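Local structure of DUF917 domain-containing protein (Chromobacterium violaceum, 2O3I) at residues A[8-13]-A[117-122]; A[104-107]-A[113-116]. The protein is of unknown function but belongs to the DUF917 (S-Me-THD-like) family and may act on a thiohydantoin-type substrate. The protein carries 2 engineered substitutions. All blocks are in the same frame, centred on the assembly; numbering follows the deposited sequence.

Interaction 1 of 2, residues A[8-13]-A[117-122]; sequences SDLEPL and ASLVAA
Leu10 and Leu119 meet through one methyl each: CD1 of Leu10 lies 4.3 Å from CD2 of Leu119, which makes this a light van der Waals touch between two branch ends. In Leu119 the CB leaves the helix alongside the contact rather than at it, and CG stands anti to the carbonyl carbon (chi1 -63°), which swings the branched end nearer to Leu10. The second point of contact is looser, with Leu13 CD2 4.5 Å from Ser118 OG. Between these two points, Leu10 CD2 faces the CB of Ser118 at 4.6 Å, and on its own side it packs against Leu13 CD2 at 4.3 Å, so the two leucines present a joined apolar front.

The backbones stay well apart, the closest CA atoms being those of Leu10 and Ser118 at 8.9 Å, and the side chains bridge the interval. One step further out, Phe38 touches both Leu10 and Leu119, while Leu5 of the strand 3-5 touches both Leu13 and Ser118. Helix 225-237 reaches helix 10-19 through Leu226, which meets Leu13.

The hydroxyl of Ser118 is turned back along its own helix and hydrogen-bonds to the carbonyl oxygen of Phe114, one turn earlier. That bond satisfies a buried polar atom locally, and the hydroxyl makes no hydrogen bond to 8-13. Within the N-terminal half of the protein, segments 8-13 and 117-122 thus meet by sparse van der Waals contact, with no polar bond between them, so the touch is non-directional.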
ATOM      1  N   SER A   8     -21.439  31.383  -1.210  1.00 27.04           N
ATOM      2  CA  SER A   8     -20.913  32.409  -2.106  1.00 27.79           C
ATOM      3  C   SER A   8     -19.470  32.814  -1.793  1.00 27.39           C
ATOM      4  O   SER A   8     -18.818  33.471  -2.599  1.00 25.54           O
ATOM      5  CB  SER A   8     -21.818  33.639  -2.086  1.00 28.44           C
ATOM      6  OG  SER A   8     -21.783  34.266  -0.823  1.00 34.78           O
ATOM      7  N   ASP A   9     -18.968  32.414  -0.630  1.00 28.66           N
ATOM      8  CA  ASP A   9     -17.588  32.730  -0.262  1.00 28.25           C
ATOM      9  C   ASP A   9     -16.589  31.710  -0.830  1.00 28.05           C
ATOM     10  O   ASP A   9     -15.387  31.962  -0.853  1.00 25.98           O
ATOM     11  CB  ASP A   9     -17.422  32.762   1.259  1.00 29.01           C
ATOM     12  CG  ASP A   9     -18.158  33.911   1.907  1.00 30.69           C
ATOM     13  OD1 ASP A   9     -18.270  34.983   1.273  1.00 30.63           O
ATOM     14  OD2 ASP A   9     -18.610  33.743   3.063  1.00 31.01           O
ATOM     15  N   LEU A  10     -17.084  30.565  -1.285  1.00 26.37           N
ATOM     16  CA  LEU A  10     -16.202  29.531  -1.809  1.00 28.18           C
ATOM     17  C   LEU A  10     -15.514  29.907  -3.118  1.00 27.64           C
ATOM     18  O   LEU A  10     -14.374  29.510  -3.357  1.00 25.82           O
ATOM     19  CB  LEU A  10     -16.971  28.213  -1.985  1.00 28.01           C
ATOM     20  CG  LEU A  10     -17.612  27.638  -0.716  1.00 29.75           C
ATOM     21  CD1 LEU A  10     -18.275  26.325  -1.041  1.00 28.57           C
ATOM     22  CD2 LEU A  10     -16.548  27.440   0.370  1.00 32.25           C
ATOM     23  N   GLU A  11     -16.199  30.675  -3.960  1.00 27.93           N
ATOM     24  CA  GLU A  11     -15.626  31.074  -5.244  1.00 28.94           C
ATOM     25  C   GLU A  11     -14.425  31.997  -5.059  1.00 28.96           C
ATOM     26  O   GLU A  11     -13.370  31.773  -5.656  1.00 30.03           O
ATOM     27  CB  GLU A  11     -16.690  31.742  -6.124  1.00 28.64           C
ATOM     28  CG  GLU A  11     -16.145  32.415  -7.377  1.00 29.75           C
ATOM     29  CD  GLU A  11     -15.435  31.458  -8.336  1.00 29.72           C
ATOM     30  OE1 GLU A  11     -14.822  31.948  -9.305  1.00 30.50           O
ATOM     31  OE2 GLU A  11     -15.490  30.227  -8.136  1.00 29.84           O
ATOM     32  N   PRO A  12     -14.565  33.054  -4.242  1.00 27.71           N
ATOM     33  CA  PRO A  12     -13.395  33.925  -4.074  1.00 26.41           C
ATOM     34  C   PRO A  12     -12.283  33.231  -3.289  1.00 26.61           C
ATOM     35  O   PRO A  12     -11.096  33.488  -3.503  1.00 27.15           O
ATOM     36  CB  PRO A  12     -13.966  35.135  -3.329  1.00 24.72           C
ATOM     37  CG  PRO A  12     -15.129  34.573  -2.579  1.00 24.90           C
ATOM     38  CD  PRO A  12     -15.754  33.635  -3.595  1.00 24.36           C
ATOM     39  N   LEU A  13     -12.684  32.352  -2.381  1.00 25.75           N
ATOM     40  CA  LEU A  13     -11.752  31.608  -1.543  1.00 25.58           C
ATOM     41  C   LEU A  13     -10.843  30.712  -2.374  1.00 24.54           C
ATOM     42  O   LEU A  13      -9.637  30.652  -2.155  1.00 24.30           O
ATOM     43  CB  LEU A  13     -12.532  30.751  -0.537  1.00 23.80           C
ATOM     44  CG  LEU A  13     -11.735  29.798   0.359  1.00 25.12           C
ATOM     45  CD1 LEU A  13     -10.676  30.557   1.149  1.00 24.18           C
ATOM     46  CD2 LEU A  13     -12.695  29.086   1.291  1.00 22.95           C
ATOM     47  N   ALA A 117     -11.809  20.967   3.088  1.00 18.75           N
ATOM     48  CA  ALA A 117     -11.885  21.077   4.538  1.00 19.66           C
ATOM     49  C   ALA A 117     -13.190  21.744   4.963  1.00 21.65           C
ATOM     50  O   ALA A 117     -13.842  21.302   5.916  1.00 23.12           O
ATOM     51  CB  ALA A 117     -10.693  21.874   5.076  1.00 16.74           C
ATOM     52  N   SER A 118     -13.566  22.808   4.260  1.00 20.04           N
ATOM     53  CA  SER A 118     -14.786  23.527   4.576  1.00 20.90           C
ATOM     54  C   SER A 118     -16.031  22.649   4.419  1.00 20.71           C
ATOM     55  O   SER A 118     -16.907  22.626   5.282  1.00 21.03           O
ATOM     56  CB  SER A 118     -14.903  24.763   3.684  1.00 21.62           C
ATOM     57  OG  SER A 118     -13.873  25.697   3.972  1.00 24.80           O
ATOM     58  N   LEU A 119     -16.104  21.928   3.311  1.00 19.34           N
ATOM     59  CA  LEU A 119     -17.244  21.076   3.055  1.00 19.75           C
ATOM     60  C   LEU A 119     -17.338  19.954   4.083  1.00 19.76           C
ATOM     61  O   LEU A 119     -18.438  19.601   4.522  1.00 19.19           O
ATOM     62  CB  LEU A 119     -17.165  20.506   1.634  1.00 17.65           C
ATOM     63  CG  LEU A 119     -17.234  21.545   0.507  1.00 19.10           C
ATOM     64  CD1 LEU A 119     -17.177  20.842  -0.845  1.00 15.48           C
ATOM     65  CD2 LEU A 119     -18.516  22.371   0.638  1.00 16.45           C
ATOM     66  N   VAL A 120     -16.190  19.404   4.473  1.00 17.88           N
ATOM     67  CA  VAL A 120     -16.169  18.329   5.453  1.00 18.76           C
ATOM     68  C   VAL A 120     -16.643  18.825   6.825  1.00 21.47           C
ATOM     69  O   VAL A 120     -17.426  18.149   7.502  1.00 20.35           O
ATOM     70  CB  VAL A 120     -14.760  17.715   5.577  1.00 18.45           C
ATOM     71  CG1 VAL A 120     -14.715  16.745   6.751  1.00 14.75           C
ATOM     72  CG2 VAL A 120     -14.393  16.987   4.283  1.00 13.73           C
ATOM     73  N   ALA A 121     -16.176  20.004   7.226  1.00 21.70           N
ATOM     74  CA  ALA A 121     -16.565  20.590   8.507  1.00 24.96           C
ATOM     75  C   ALA A 121     -18.080  20.842   8.542  1.00 26.09           C
ATOM     76  O   ALA A 121     -18.749  20.539   9.529  1.00 27.33           O
ATOM     77  CB  ALA A 121     -15.807  21.899   8.734  1.00 22.11           C
ATOM     78  N   ALA A 122     -18.610  21.401   7.460  1.00 27.05           N
ATOM     79  CA  ALA A 122     -20.040  21.684   7.360  1.00 29.55           C
ATOM     80  C   ALA A 122     -20.839  20.394   7.470  1.00 30.58           C
ATOM     81  O   ALA A 122     -21.896  20.355   8.092  1.00 32.66           O
ATOM     82  CB  ALA A 122     -20.345  22.362   6.031  1.00 28.26           C
TER

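Interaction 2 of 2, residues A[104-107]-A[113-116]; sequences VVAP and GFVV
A beta-alpha-beta unit, made of strand 101-105, helix 111-124 and strand 127-129, turns a corner here, where the chain leaving the first strand passes the opening turns of the helix. The atom that carries the contact is the CB of Ala106. It sits over the flat face of the peptide joining Gly113 to Phe114, 3.4 Å from Gly113 O and 3.6 Å from Gly113 C, almost on the perpendicular to that peptide plane. The backbones come close here, the CA atoms of Ala106 and Gly113 being 5.0 Å apart. Gly113 has no side chain to stand between them, so the methyl can settle directly on the main chain of the helix.

The same methyl also meets the ring of Phe114, approaching obliquely, with CD1 at 3.9 Å and CE1 at 4.1 Å. Although the CB of Phe114 starts off away from the strand end, CG lies beside the backbone N and anti to the carbonyl carbon (chi1 -66°), and this brings CD1 and CE1 back to the Ala106 methyl.

Strands 101-105 and 127-129 are parallel neighbours in the mixed sheet, with the helix as the connection between them; Val104 is hydrogen-bonded through its backbone to both Ala127 and Val129, while Val105 bonds to Val65 of the strand 61-69. Past the strand, the carbonyl oxygen of Ala106 takes part in a hydrogen bond with Tyr146 OH. The ring of Phe114 reaches further, touching Thr225 and Leu226 of helix 225-237, and Pro107 packs on Met64 and Ala66.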
ATOM      1  N   VAL A 104     -10.979  20.371  11.572  1.00 23.42           N
ATOM      2  CA  VAL A 104     -10.352  19.829  10.372  1.00 23.56           C
ATOM      3  C   VAL A 104      -9.432  20.938   9.895  1.00 21.82           C
ATOM      4  O   VAL A 104      -9.590  22.089  10.301  1.00 21.31           O
ATOM      5  CB  VAL A 104     -11.371  19.501   9.250  1.00 23.76           C
ATOM      6  CG1 VAL A 104     -12.080  18.201   9.562  1.00 26.29           C
ATOM      7  CG2 VAL A 104     -12.378  20.632   9.102  1.00 26.29           C
ATOM      8  N   VAL A 105      -8.462  20.603   9.055  1.00 20.44           N
ATOM      9  CA  VAL A 105      -7.548  21.616   8.558  1.00 21.38           C
ATOM     10  C   VAL A 105      -6.977  21.190   7.203  1.00 22.70           C
ATOM     11  O   VAL A 105      -6.643  20.019   6.997  1.00 22.55           O
ATOM     12  CB  VAL A 105      -6.403  21.886   9.599  1.00 19.80           C
ATOM     13  CG1 VAL A 105      -5.605  20.614   9.844  1.00 18.86           C
ATOM     14  CG2 VAL A 105      -5.498  23.023   9.122  1.00 16.55           C
ATOM     15  N   ALA A 106      -6.896  22.141   6.273  1.00 21.95           N
ATOM     16  CA  ALA A 106      -6.365  21.854   4.945  1.00 24.07           C
ATOM     17  C   ALA A 106      -4.888  21.525   5.084  1.00 23.43           C
ATOM     18  O   ALA A 106      -4.209  22.052   5.956  1.00 23.80           O
ATOM     19  CB  ALA A 106      -6.542  23.060   4.025  1.00 21.76           C
ATOM     20  N   PRO A 107      -4.371  20.647   4.222  1.00 22.65           N
ATOM     21  CA  PRO A 107      -2.951  20.324   4.341  1.00 21.50           C
ATOM     22  C   PRO A 107      -2.053  21.464   3.865  1.00 22.70           C
ATOM     23  O   PRO A 107      -0.974  21.689   4.414  1.00 20.98           O
ATOM     24  CB  PRO A 107      -2.813  19.079   3.468  1.00 20.41           C
ATOM     25  CG  PRO A 107      -3.837  19.313   2.388  1.00 23.08           C
ATOM     26  CD  PRO A 107      -5.022  19.842   3.172  1.00 22.26           C
ATOM     27  N   GLY A 113      -7.816  22.456  -1.312  1.00 24.93           N
ATOM     28  CA  GLY A 113      -7.551  22.380   0.110  1.00 25.00           C
ATOM     29  C   GLY A 113      -8.547  22.987   1.068  1.00 24.63           C
ATOM     30  O   GLY A 113      -9.118  22.279   1.903  1.00 24.79           O
ATOM     31  N   PHE A 114      -8.754  24.293   0.967  1.00 24.42           N
ATOM     32  CA  PHE A 114      -9.673  24.952   1.867  1.00 25.72           C
ATOM     33  C   PHE A 114     -11.118  24.530   1.598  1.00 26.03           C
ATOM     34  O   PHE A 114     -11.891  24.332   2.533  1.00 27.01           O
ATOM     35  CB  PHE A 114      -9.499  26.477   1.768  1.00 27.40           C
ATOM     36  CG  PHE A 114      -8.156  26.970   2.253  1.00 24.72           C
ATOM     37  CD1 PHE A 114      -7.749  26.751   3.566  1.00 27.14           C
ATOM     38  CD2 PHE A 114      -7.293  27.648   1.396  1.00 28.47           C
ATOM     39  CE1 PHE A 114      -6.494  27.201   4.022  1.00 26.57           C
ATOM     40  CE2 PHE A 114      -6.037  28.104   1.836  1.00 28.24           C
ATOM     41  CZ  PHE A 114      -5.640  27.878   3.151  1.00 28.50           C
ATOM     42  N   VAL A 115     -11.469  24.366   0.326  1.00 25.32           N
ATOM     43  CA  VAL A 115     -12.821  23.968  -0.061  1.00 23.32           C
ATOM     44  C   VAL A 115     -13.192  22.619   0.558  1.00 23.33           C
ATOM     45  O   VAL A 115     -14.214  22.501   1.236  1.00 20.59           O
ATOM     46  CB  VAL A 115     -12.947  23.890  -1.610  1.00 25.39           C
ATOM     47  CG1 VAL A 115     -14.347  23.434  -2.015  1.00 23.90           C
ATOM     48  CG2 VAL A 115     -12.650  25.257  -2.216  1.00 25.04           C
ATOM     49  N   VAL A 116     -12.352  21.610   0.337  1.00 22.63           N
ATOM     50  CA  VAL A 116     -12.597  20.283   0.882  1.00 20.66           C
ATOM     51  C   VAL A 116     -12.760  20.344   2.406  1.00 20.08           C
ATOM     52  O   VAL A 116     -13.738  19.844   2.955  1.00 19.24           O
ATOM     53  CB  VAL A 116     -11.443  19.301   0.486  1.00 23.47           C
ATOM     54  CG1 VAL A 116     -11.544  17.992   1.278  1.00 19.55           C
ATOM     55  CG2 VAL A 116     -11.514  18.995  -1.019  1.00 19.63           C
TER

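In the fold
Helix 111-124 is common to both contacts: interaction 2 uses its early turns and interaction 1 the following ones, their centres 9 Å apart. The helix has the strand end 104-107 on one flank and helix 10-19 on a different one. The segments of the two interactions also touch directly: Val104 CG2 packs 3.6 Å from Ala117 O and 3.7 Å from Ala121 CB, while Ala117 CB lies 4.0 Å from Ala106 N. Phe114, the hydroxyl's partner in interaction 1, is the ring residue of interaction 2. Leu226 of helix 225-237 touches both Leu13 and Phe114, so one outside residue borders both contacts.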